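Local coordinates for cellulose binding domain-containing protein (PDB 4B96) that probably binds cellulose as the calcium-bearing family 3b carbohydrate-binding module of a membrane protein belonging to a biomass-sensing system, at residues K19-D24 with Y44-D49; W23-E28 with L86-E91; N52-V57 with T108-T113. All blocks are in the same frame, centred on the assembly; numbering follows the deposited sequence.

Interaction 1: K19-D24 with Y44-D49. With CA (calcium ion), chain E.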
loop_
_atom_site.group_PDB
_atom_site.type_symbol
_atom_site.label_atom_id
_atom_site.label_comp_id
_atom_site.label_asym_id
_atom_site.label_seq_id
_atom_site.Cartn_x
_atom_site.Cartn_y
_atom_site.Cartn_z
ATOM N N LYS A 19 1.895 -11.713 25.999
ATOM C CA LYS A 19 3.252 -12.263 26.002
ATOM C C LYS A 19 3.748 -12.607 24.607
ATOM O O LYS A 19 4.964 -12.740 24.389
ATOM C CB LYS A 19 3.350 -13.464 26.920
ATOM C CG LYS A 19 3.259 -13.009 28.361
ATOM C CD LYS A 19 3.484 -14.137 29.367
ATOM C CE LYS A 19 3.226 -13.666 30.790
ATOM N NZ LYS A 19 3.679 -14.759 31.713
ATOM N N ALA A 20 2.829 -12.715 23.651
ATOM C CA ALA A 20 3.223 -13.062 22.311
ATOM C C ALA A 20 2.572 -12.093 21.335
ATOM O O ALA A 20 1.410 -11.676 21.514
ATOM C CB ALA A 20 2.853 -14.528 21.985
ATOM N N ILE A 21 3.308 -11.723 20.292
ATOM C CA ILE A 21 2.727 -11.010 19.197
ATOM C C ILE A 21 2.576 -12.021 18.047
ATOM O O ILE A 21 3.537 -12.736 17.735
ATOM C CB ILE A 21 3.638 -9.829 18.773
ATOM C CG1 ILE A 21 3.490 -8.692 19.814
ATOM C CG2 ILE A 21 3.215 -9.314 17.334
ATOM C CD1 ILE A 21 4.518 -7.524 19.567
ATOM N N ARG A 22 1.383 -12.135 17.456
ATOM C CA ARG A 22 1.217 -13.090 16.336
ATOM C C ARG A 22 1.294 -12.369 15.020
ATOM O O ARG A 22 0.489 -11.455 14.750
ATOM C CB ARG A 22 -0.099 -13.862 16.472
ATOM C CG ARG A 22 -0.073 -14.708 17.746
ATOM C CD ARG A 22 0.861 -15.960 17.549
ATOM N NE ARG A 22 0.425 -16.843 16.461
ATOM C CZ ARG A 22 -0.480 -17.792 16.609
ATOM N NH1 ARG A 22 -1.036 -17.992 17.799
ATOM N NH2 ARG A 22 -0.856 -18.529 15.561
ATOM N N TRP A 23 2.292 -12.706 14.219
ATOM C CA TRP A 23 2.442 -12.024 12.933
ATOM C C TRP A 23 1.791 -12.790 11.766
ATOM O O TRP A 23 2.014 -12.445 10.594
ATOM C CB TRP A 23 3.913 -11.768 12.681
ATOM C CG TRP A 23 4.830 -12.985 13.012
ATOM C CD1 TRP A 23 5.564 -13.208 14.184
ATOM C CD2 TRP A 23 5.070 -14.108 12.162
ATOM N NE1 TRP A 23 6.271 -14.398 14.061
ATOM C CE2 TRP A 23 5.960 -14.976 12.844
ATOM C CE3 TRP A 23 4.615 -14.467 10.876
ATOM C CZ2 TRP A 23 6.401 -16.182 12.278
ATOM C CZ3 TRP A 23 5.052 -15.653 10.307
ATOM C CH2 TRP A 23 5.949 -16.510 11.019
ATOM N N ASP A 24 1.010 -13.833 12.068
ATOM C CA ASP A 24 0.504 -14.762 11.019
ATOM C C ASP A 24 0.002 -14.075 9.749
ATOM O O ASP A 24 -0.882 -13.156 9.809
ATOM C CB ASP A 24 -0.723 -15.509 11.500
ATOM C CG ASP A 24 -0.439 -16.371 12.737
ATOM O OD1 ASP A 24 0.635 -16.186 13.384
ATOM O OD2 ASP A 24 -1.313 -17.206 13.035
ATOM N N TYR A 44 6.510 -6.971 9.913
ATOM C CA TYR A 44 5.511 -6.667 10.934
ATOM C C TYR A 44 6.120 -5.555 11.796
ATOM O O TYR A 44 7.173 -5.738 12.428
ATOM C CB TYR A 44 5.235 -7.910 11.773
ATOM C CG TYR A 44 4.098 -7.684 12.782
ATOM C CD1 TYR A 44 4.333 -6.990 13.987
ATOM C CD2 TYR A 44 2.786 -8.126 12.503
ATOM C CE1 TYR A 44 3.268 -6.755 14.890
ATOM C CE2 TYR A 44 1.703 -7.903 13.387
ATOM C CZ TYR A 44 1.958 -7.231 14.586
ATOM O OH TYR A 44 0.937 -6.955 15.466
ATOM N N TYR A 45 5.502 -4.392 11.800
ATOM C CA TYR A 45 6.048 -3.236 12.520
ATOM C C TYR A 45 5.508 -3.163 13.913
ATOM O O TYR A 45 4.278 -3.246 14.117
ATOM C CB TYR A 45 5.642 -1.962 11.819
ATOM C CG TYR A 45 6.225 -1.929 10.440
ATOM C CD1 TYR A 45 7.488 -1.377 10.232
ATOM C CD2 TYR A 45 5.508 -2.431 9.358
ATOM C CE1 TYR A 45 8.048 -1.365 9.005
ATOM C CE2 TYR A 45 6.054 -2.382 8.060
ATOM C CZ TYR A 45 7.314 -1.874 7.907
ATOM O OH TYR A 45 7.904 -1.835 6.674
ATOM N N PHE A 46 6.408 -2.966 14.878
ATOM C CA PHE A 46 5.991 -2.848 16.267
ATOM C C PHE A 46 6.911 -1.915 17.043
ATOM O O PHE A 46 8.031 -1.559 16.594
ATOM C CB PHE A 46 5.885 -4.233 16.905
ATOM C CG PHE A 46 7.208 -4.933 17.066
ATOM C CD1 PHE A 46 7.822 -5.607 15.977
ATOM C CD2 PHE A 46 7.852 -4.965 18.323
ATOM C CE1 PHE A 46 9.046 -6.285 16.116
ATOM C CE2 PHE A 46 9.095 -5.655 18.465
ATOM C CZ PHE A 46 9.701 -6.282 17.376
ATOM N N LYS A 47 6.405 -1.438 18.171
ATOM C CA LYS A 47 7.197 -0.530 19.008
ATOM C C LYS A 47 7.480 -1.279 20.310
ATOM O O LYS A 47 6.557 -1.630 21.025
ATOM C CB LYS A 47 6.377 0.721 19.304
ATOM C CG LYS A 47 7.160 1.808 20.078
ATOM C CD LYS A 47 6.262 3.065 20.238
ATOM C CE LYS A 47 7.025 4.274 20.833
ATOM N NZ LYS A 47 7.469 3.982 22.198
ATOM N N ASP A 48 8.742 -1.499 20.650
ATOM C CA ASP A 48 9.037 -2.208 21.890
ATOM C C ASP A 48 10.515 -2.020 22.197
ATOM O O ASP A 48 11.329 -1.890 21.292
ATOM C CB ASP A 48 8.718 -3.685 21.725
ATOM C CG ASP A 48 8.742 -4.415 23.051
ATOM O OD1 ASP A 48 7.783 -4.233 23.838
ATOM O OD2 ASP A 48 9.733 -5.151 23.293
ATOM N N ASP A 49 10.863 -1.973 23.458
ATOM C CA ASP A 49 12.245 -1.628 23.832
ATOM C C ASP A 49 13.018 -2.798 24.470
ATOM O O ASP A 49 14.090 -2.593 25.057
ATOM C CB ASP A 49 12.208 -0.408 24.738
ATOM C CG ASP A 49 12.938 0.808 24.111
ATOM O OD1 ASP A 49 13.758 0.642 23.150
ATOM O OD2 ASP A 49 12.733 1.922 24.630
HETATM CA CA CA E . 4.453 -2.047 21.697
HETATM O O HOH W 1 5.437 -3.205 23.665
HETATM O O HOH W 2 4.801 -4.304 21.070
HETATM O O HOH W 3 5.192 -0.175 23.343
#
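I21 faces Y44 and F46 with two different branches. CG1 stands beside the backbone N (chi1 -76°), which leaves CG2 anti to it; I21 CG2 comes within 3.5 Å of Y44 CE1, and the two side chains cross at a slant. The longer branch reaches F46, with I21 CD1 4.4 Å from F46 CD2. At R22 the backbone does the touching: R22 O lies 4.0 Å from Y44 CE2, whereas the side chain turns back to D24. There R22 NE donates to D24 OD1 over 3.2 Å, meeting it on the syn side but 26° out of the carboxylate plane, and a weak R22 NH2 to D24 OD2 bond completes the salt bridge. W23 then adds its CB, 3.8 Å from Y44 CD2, while the indole leads off elsewhere. Just beyond F46, K47 O binds the calcium ion at 2.2 Å, beside N116 O, D119 OD1, D120 OD1 and three waters. One of those waters donates to D48 OD1 over 2.6 Å. The side chains thus meet across the segments through carbon atoms, without a hydrogen bond, and this hydrophobic packing runs right up to a metal site to which K47 gives one backbone carbonyl.

Interaction 2: W23-E28 with L86-E91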
loop_
_atom_site.group_PDB
_atom_site.type_symbol
_atom_site.label_atom_id
_atom_site.label_comp_id
_atom_site.label_asym_id
_atom_site.label_seq_id
_atom_site.Cartn_x
_atom_site.Cartn_y
_atom_site.Cartn_z
ATOM N N TRP A 23 2.292 -12.706 14.219
ATOM C CA TRP A 23 2.442 -12.024 12.933
ATOM C C TRP A 23 1.791 -12.790 11.766
ATOM O O TRP A 23 2.014 -12.445 10.594
ATOM C CB TRP A 23 3.913 -11.768 12.681
ATOM C CG TRP A 23 4.830 -12.985 13.012
ATOM C CD1 TRP A 23 5.564 -13.208 14.184
ATOM C CD2 TRP A 23 5.070 -14.108 12.162
ATOM N NE1 TRP A 23 6.271 -14.398 14.061
ATOM C CE2 TRP A 23 5.960 -14.976 12.844
ATOM C CE3 TRP A 23 4.615 -14.467 10.876
ATOM C CZ2 TRP A 23 6.401 -16.182 12.278
ATOM C CZ3 TRP A 23 5.052 -15.653 10.307
ATOM C CH2 TRP A 23 5.949 -16.510 11.019
ATOM N N ASP A 24 1.010 -13.833 12.068
ATOM C CA ASP A 24 0.504 -14.762 11.019
ATOM C C ASP A 24 0.002 -14.075 9.749
ATOM O O ASP A 24 -0.882 -13.156 9.809
ATOM C CB ASP A 24 -0.723 -15.509 11.500
ATOM C CG ASP A 24 -0.439 -16.371 12.737
ATOM O OD1 ASP A 24 0.635 -16.186 13.384
ATOM O OD2 ASP A 24 -1.313 -17.206 13.035
ATOM N N PHE A 25 0.453 -14.570 8.613
ATOM C CA PHE A 25 0.010 -14.002 7.350
ATOM C C PHE A 25 -0.186 -15.060 6.285
ATOM O O PHE A 25 0.314 -16.205 6.407
ATOM C CB PHE A 25 0.969 -12.920 6.859
ATOM C CG PHE A 25 2.385 -13.398 6.624
ATOM C CD1 PHE A 25 2.759 -13.920 5.376
ATOM C CD2 PHE A 25 3.375 -13.222 7.623
ATOM C CE1 PHE A 25 4.072 -14.337 5.131
ATOM C CE2 PHE A 25 4.708 -13.610 7.381
ATOM C CZ PHE A 25 5.045 -14.214 6.141
ATOM N N VAL A 26 -0.944 -14.660 5.266
ATOM C CA VAL A 26 -1.106 -15.457 4.065
ATOM C C VAL A 26 -0.704 -14.572 2.890
ATOM O O VAL A 26 -1.192 -13.460 2.736
ATOM C CB VAL A 26 -2.583 -15.872 3.864
ATOM C CG1 VAL A 26 -2.737 -16.728 2.570
ATOM C CG2 VAL A 26 -3.080 -16.639 5.095
ATOM N N ILE A 27 0.244 -15.025 2.093
ATOM C CA ILE A 27 0.540 -14.301 0.865
ATOM C C ILE A 27 -0.201 -15.030 -0.203
ATOM O O ILE A 27 0.016 -16.231 -0.386
ATOM C CB ILE A 27 1.996 -14.393 0.465
ATOM C CG1 ILE A 27 2.911 -13.799 1.526
ATOM C CG2 ILE A 27 2.231 -13.721 -0.925
ATOM C CD1 ILE A 27 4.335 -14.030 1.191
ATOM N N GLU A 28 -1.049 -14.311 -0.917
ATOM C CA GLU A 28 -1.805 -14.859 -2.016
ATOM C C GLU A 28 -1.073 -14.521 -3.325
ATOM O O GLU A 28 -0.571 -13.396 -3.504
ATOM C CB GLU A 28 -3.220 -14.259 -2.025
ATOM C CG GLU A 28 -4.048 -14.536 -0.772
ATOM C CD GLU A 28 -5.534 -14.143 -0.927
ATOM O OE1 GLU A 28 -5.814 -13.139 -1.602
ATOM O OE2 GLU A 28 -6.427 -14.835 -0.384
ATOM N N LEU A 86 9.822 -6.801 12.661
ATOM C CA LEU A 86 10.254 -8.163 12.420
ATOM C C LEU A 86 10.237 -8.331 10.899
ATOM O O LEU A 86 9.253 -7.977 10.236
ATOM C CB LEU A 86 9.246 -9.149 12.999
ATOM C CG LEU A 86 9.356 -10.619 12.542
ATOM C CD1 LEU A 86 10.563 -11.263 13.168
ATOM C CD2 LEU A 86 8.083 -11.398 12.932
ATOM N N GLU A 87 11.333 -8.856 10.358
ATOM C CA GLU A 87 11.352 -9.240 8.976
ATOM C C GLU A 87 11.407 -10.763 8.800
ATOM O O GLU A 87 12.374 -11.450 9.265
ATOM C CB GLU A 87 12.583 -8.640 8.320
ATOM C CG GLU A 87 12.567 -8.917 6.807
ATOM C CD GLU A 87 13.574 -8.036 6.112
ATOM O OE1 GLU A 87 13.223 -6.867 5.725
ATOM O OE2 GLU A 87 14.735 -8.512 5.968
ATOM N N VAL A 88 10.402 -11.287 8.124
ATOM C CA VAL A 88 10.315 -12.722 7.823
ATOM C C VAL A 88 10.836 -12.968 6.391
ATOM O O VAL A 88 10.412 -12.288 5.461
ATOM C CB VAL A 88 8.864 -13.218 7.929
ATOM C CG1 VAL A 88 8.769 -14.730 7.565
ATOM C CG2 VAL A 88 8.334 -13.004 9.408
ATOM N N THR A 89 11.743 -13.935 6.241
ATOM C CA THR A 89 12.290 -14.286 4.953
ATOM C C THR A 89 12.222 -15.816 4.843
ATOM O O THR A 89 11.865 -16.490 5.819
ATOM C CB THR A 89 13.763 -13.833 4.822
ATOM O OG1 THR A 89 14.507 -14.311 5.955
ATOM C CG2 THR A 89 13.877 -12.275 4.748
ATOM N N PHE A 90 12.520 -16.338 3.649
ATOM C CA PHE A 90 12.338 -17.758 3.323
ATOM C C PHE A 90 13.556 -18.273 2.666
ATOM O O PHE A 90 14.027 -17.649 1.713
ATOM C CB PHE A 90 11.173 -17.899 2.339
ATOM C CG PHE A 90 9.921 -17.349 2.896
ATOM C CD1 PHE A 90 9.618 -15.975 2.745
ATOM C CD2 PHE A 90 9.081 -18.163 3.645
ATOM C CE1 PHE A 90 8.450 -15.411 3.307
ATOM C CE2 PHE A 90 7.903 -17.612 4.225
ATOM C CZ PHE A 90 7.577 -16.232 4.021
ATOM N N GLU A 91 14.023 -19.444 3.091
ATOM C CA GLU A 91 15.159 -20.088 2.440
ATOM C C GLU A 91 14.687 -20.887 1.266
ATOM O O GLU A 91 15.479 -21.259 0.413
ATOM C CB GLU A 91 15.852 -21.061 3.404
ATOM C CG GLU A 91 16.370 -20.411 4.667
ATOM C CD GLU A 91 17.742 -19.793 4.502
ATOM O OE1 GLU A 91 18.099 -19.445 3.349
ATOM O OE2 GLU A 91 18.473 -19.666 5.524
#
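W23 and L86 mark the nearest backbone approach, 8.7 Å between their CA atoms, and no backbone hydrogen bond joins the two segments, which belong to different sheets and meet through side chains alone. The indole of W23 is the broadest of these. Its CG sits between the backbone N and the carbonyl carbon (chi1 44°), which turns the ring so that two methyl groups from the other strand lie over one face. L86 CD2 settles above the five-membered ring, 3.6 Å from its centroid and 23° off the normal; its closest atom is W23 CD1, 3.3 Å from L86 CD2. V88 CG2 stands more squarely over the six-membered ring, 4.2 Å from the centroid. Both are CH-pi contacts, and together they span the bicycle from its pyrrole to its benzene half. V88 is shared between two aromatic residues: its second methyl, V88 CG1, is 4.0 Å from F25 CZ, at that ring's edge. F25 and F90 approach from opposite directions and meet rim to rim, F25 CZ lying 3.9 Å from F90 CZ, neither offering its face to the other. Other rings join the packing: W23 lies against the nearly parallel ring of F55, and the F90 ring meets that of Y60. All five touching residues are buried. W23, at the break in strand 20-29, and F25 just after it pack against L86, V88 and the ring end of F90, filling the interior between the two antiparallel sheets of the beta-sandwich fold of family 3 carbohydrate-binding modules.

Interaction 3: N52-V57 with T108-T113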
loop_
_atom_site.group_PDB
_atom_site.type_symbol
_atom_site.label_atom_id
_atom_site.label_comp_id
_atom_site.label_asym_id
_atom_site.label_seq_id
_atom_site.Cartn_x
_atom_site.Cartn_y
_atom_site.Cartn_z
ATOM N N ASN A 52 16.095 -8.556 23.263
ATOM C CA ASN A 52 16.183 -9.994 22.903
ATOM C C ASN A 52 14.804 -10.609 22.590
ATOM O O ASN A 52 14.102 -11.100 23.480
ATOM C CB ASN A 52 16.828 -10.732 24.052
ATOM C CG ASN A 52 17.226 -12.166 23.676
ATOM O OD1 ASN A 52 16.997 -12.608 22.531
ATOM N ND2 ASN A 52 17.820 -12.885 24.632
ATOM N N ILE A 53 14.411 -10.550 21.327
ATOM C CA ILE A 53 13.128 -11.075 20.886
ATOM C C ILE A 53 13.327 -12.475 20.240
ATOM O O ILE A 53 14.240 -12.691 19.453
ATOM C CB ILE A 53 12.558 -10.139 19.841
ATOM C CG1 ILE A 53 12.344 -8.745 20.439
ATOM C CG2 ILE A 53 11.213 -10.696 19.263
ATOM C CD1 ILE A 53 11.377 -8.732 21.619
ATOM N N ASN A 54 12.505 -13.444 20.610
ATOM C CA ASN A 54 12.597 -14.776 20.059
ATOM C C ASN A 54 11.504 -14.964 18.980
ATOM O O ASN A 54 10.444 -14.345 19.043
ATOM C CB ASN A 54 12.481 -15.803 21.181
ATOM C CG ASN A 54 13.686 -15.757 22.119
ATOM O OD1 ASN A 54 14.786 -15.395 21.698
ATOM N ND2 ASN A 54 13.480 -16.079 23.376
ATOM N N PHE A 55 11.780 -15.795 17.993
ATOM C CA PHE A 55 10.921 -15.898 16.815
ATOM C C PHE A 55 10.521 -17.372 16.715
ATOM O O PHE A 55 11.377 -18.256 16.851
ATOM C CB PHE A 55 11.775 -15.509 15.605
ATOM C CG PHE A 55 11.115 -15.762 14.281
ATOM C CD1 PHE A 55 10.117 -14.926 13.860
ATOM C CD2 PHE A 55 11.568 -16.791 13.445
ATOM C CE1 PHE A 55 9.498 -15.112 12.624
ATOM C CE2 PHE A 55 10.990 -16.989 12.191
ATOM C CZ PHE A 55 9.942 -16.118 11.778
ATOM N N ALA A 56 9.243 -17.654 16.549
ATOM C CA ALA A 56 8.794 -19.069 16.472
ATOM C C ALA A 56 7.881 -19.177 15.260
ATOM O O ALA A 56 7.114 -18.267 15.020
ATOM C CB ALA A 56 8.063 -19.465 17.725
ATOM N N VAL A 57 8.044 -20.244 14.466
ATOM C CA VAL A 57 7.206 -20.486 13.299
ATOM C C VAL A 57 6.320 -21.674 13.638
ATOM O O VAL A 57 6.818 -22.763 13.989
ATOM C CB VAL A 57 8.058 -20.802 12.029
ATOM C CG1 VAL A 57 7.141 -21.079 10.844
ATOM C CG2 VAL A 57 8.973 -19.594 11.726
ATOM N N THR A 108 8.237 -13.319 20.919
ATOM C CA THR A 108 8.060 -13.216 22.369
ATOM C C THR A 108 9.329 -12.539 22.863
ATOM O O THR A 108 10.358 -12.602 22.191
ATOM C CB THR A 108 7.958 -14.655 22.990
ATOM O OG1 THR A 108 9.069 -15.457 22.518
ATOM C CG2 THR A 108 6.648 -15.343 22.541
ATOM N N ARG A 109 9.268 -11.896 24.018
ATOM C CA ARG A 109 10.474 -11.421 24.675
ATOM C C ARG A 109 11.129 -12.633 25.318
ATOM O O ARG A 109 10.444 -13.501 25.914
ATOM C CB ARG A 109 10.146 -10.409 25.784
ATOM C CG ARG A 109 9.496 -9.138 25.247
ATOM C CD ARG A 109 9.240 -8.257 26.457
ATOM N NE ARG A 109 8.877 -6.908 26.043
ATOM C CZ ARG A 109 8.748 -5.902 26.917
ATOM N NH1 ARG A 109 8.905 -6.133 28.230
ATOM N NH2 ARG A 109 8.455 -4.658 26.484
ATOM N N ASP A 110 12.452 -12.684 25.249
ATOM C CA ASP A 110 13.183 -13.795 25.834
ATOM C C ASP A 110 12.921 -13.917 27.328
ATOM O O ASP A 110 13.035 -15.017 27.888
ATOM C CB ASP A 110 14.678 -13.601 25.631
ATOM C CG ASP A 110 15.479 -14.818 26.053
ATOM O OD1 ASP A 110 15.368 -15.897 25.425
ATOM O OD2 ASP A 110 16.222 -14.699 27.019
ATOM N N ASP A 111 12.584 -12.823 28.006
ATOM C CA ASP A 111 12.227 -13.009 29.420
ATOM C C ASP A 111 10.736 -13.271 29.678
ATOM O O ASP A 111 10.317 -13.294 30.823
ATOM C CB ASP A 111 12.690 -11.829 30.272
ATOM C CG ASP A 111 11.918 -10.528 29.954
ATOM O OD1 ASP A 111 11.072 -10.489 29.019
ATOM O OD2 ASP A 111 12.146 -9.558 30.709
ATOM N N TRP A 112 9.938 -13.418 28.620
ATOM C CA TRP A 112 8.517 -13.735 28.775
ATOM C C TRP A 112 7.701 -12.630 29.452
ATOM O O TRP A 112 6.576 -12.860 29.867
ATOM C CB TRP A 112 8.348 -15.052 29.538
ATOM C CG TRP A 112 8.830 -16.205 28.753
ATOM C CD1 TRP A 112 10.021 -16.905 28.901
ATOM C CD2 TRP A 112 8.149 -16.791 27.647
ATOM N NE1 TRP A 112 10.098 -17.899 27.943
ATOM C CE2 TRP A 112 8.969 -17.851 27.161
ATOM C CE3 TRP A 112 6.922 -16.520 27.014
ATOM C CZ2 TRP A 112 8.593 -18.655 26.077
ATOM C CZ3 TRP A 112 6.551 -17.315 25.941
ATOM C CH2 TRP A 112 7.388 -18.384 25.483
ATOM N N THR A 113 8.219 -11.415 29.494
ATOM C CA THR A 113 7.401 -10.295 29.947
ATOM C C THR A 113 6.512 -9.827 28.764
ATOM O O THR A 113 6.752 -10.189 27.612
ATOM C CB THR A 113 8.246 -9.164 30.580
ATOM O OG1 THR A 113 9.183 -8.627 29.625
ATOM C CG2 THR A 113 8.959 -9.702 31.845
HETATM O O HOH W 4 17.324 -15.982 23.406
HETATM O O HOH W 5 10.708 -16.404 24.541
#
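N54 and D110 owe their meeting to their first torsions: N54 carries CG beside its backbone N (chi1 -67°), and D110 extends CG anti to its own (chi1 -172°). N54 ND2 then donates to D110 OD1 over 2.8 Å, nearly straight at 170°, in the plane of the amide and into the anti lone pair, with amide and carboxylate almost perpendicular. N52 meets the same carboxylate differently, its amide stacked nearly parallel upon it and N52 ND2 3.4 Å from D110 CG. One water bridges N54 OD1 and D110 OD1; another joins N54 ND2, T108 OG1 and R109 O. N54 and T108 form an antiparallel hydrogen-bonded pair, N54 N to T108 O 2.8 Å, and D110 N donates to N52 O as the chain enters a type I turn, R109 to W112. Within it, D111 OD1 accepts from T113 N, an Asx turn. R109 NH1 donates to T113 OG1, while R109 NH2 forms a salt bridge with D48. On the face opposite N54 and T108, I53 CD1 rests 4.1 Å from R109 CG. Strand 53-60 is outermost in its sheet within this chain, strand 100-109 separates it from strand 20-29, and I53 also touches V73 of strand 69-75 in the facing sheet.

Interactions 1 and 2 share W23 and D24 on strand 20-29 and look across to neighbouring strands of the facing sheet, where Y44 O and L86 N are 2.9 Å apart, a probable hydrogen bond. Their centres lie 13 Å apart. Interaction 3 is a pairing within one sheet, yet F55 of its first segment joins the same core: F55 CE1 is 3.3 Å from W23 CZ2 and 4.0 Å from V88 CG2. The calcium site links interactions 1 and 3: K47 O binds the ion, and D48 OD1, which accepts from a calcium-bound water, also forms the salt bridge with R109 NH2 at 2.8 Å; the R109 side chain is about 7 Å from the ion.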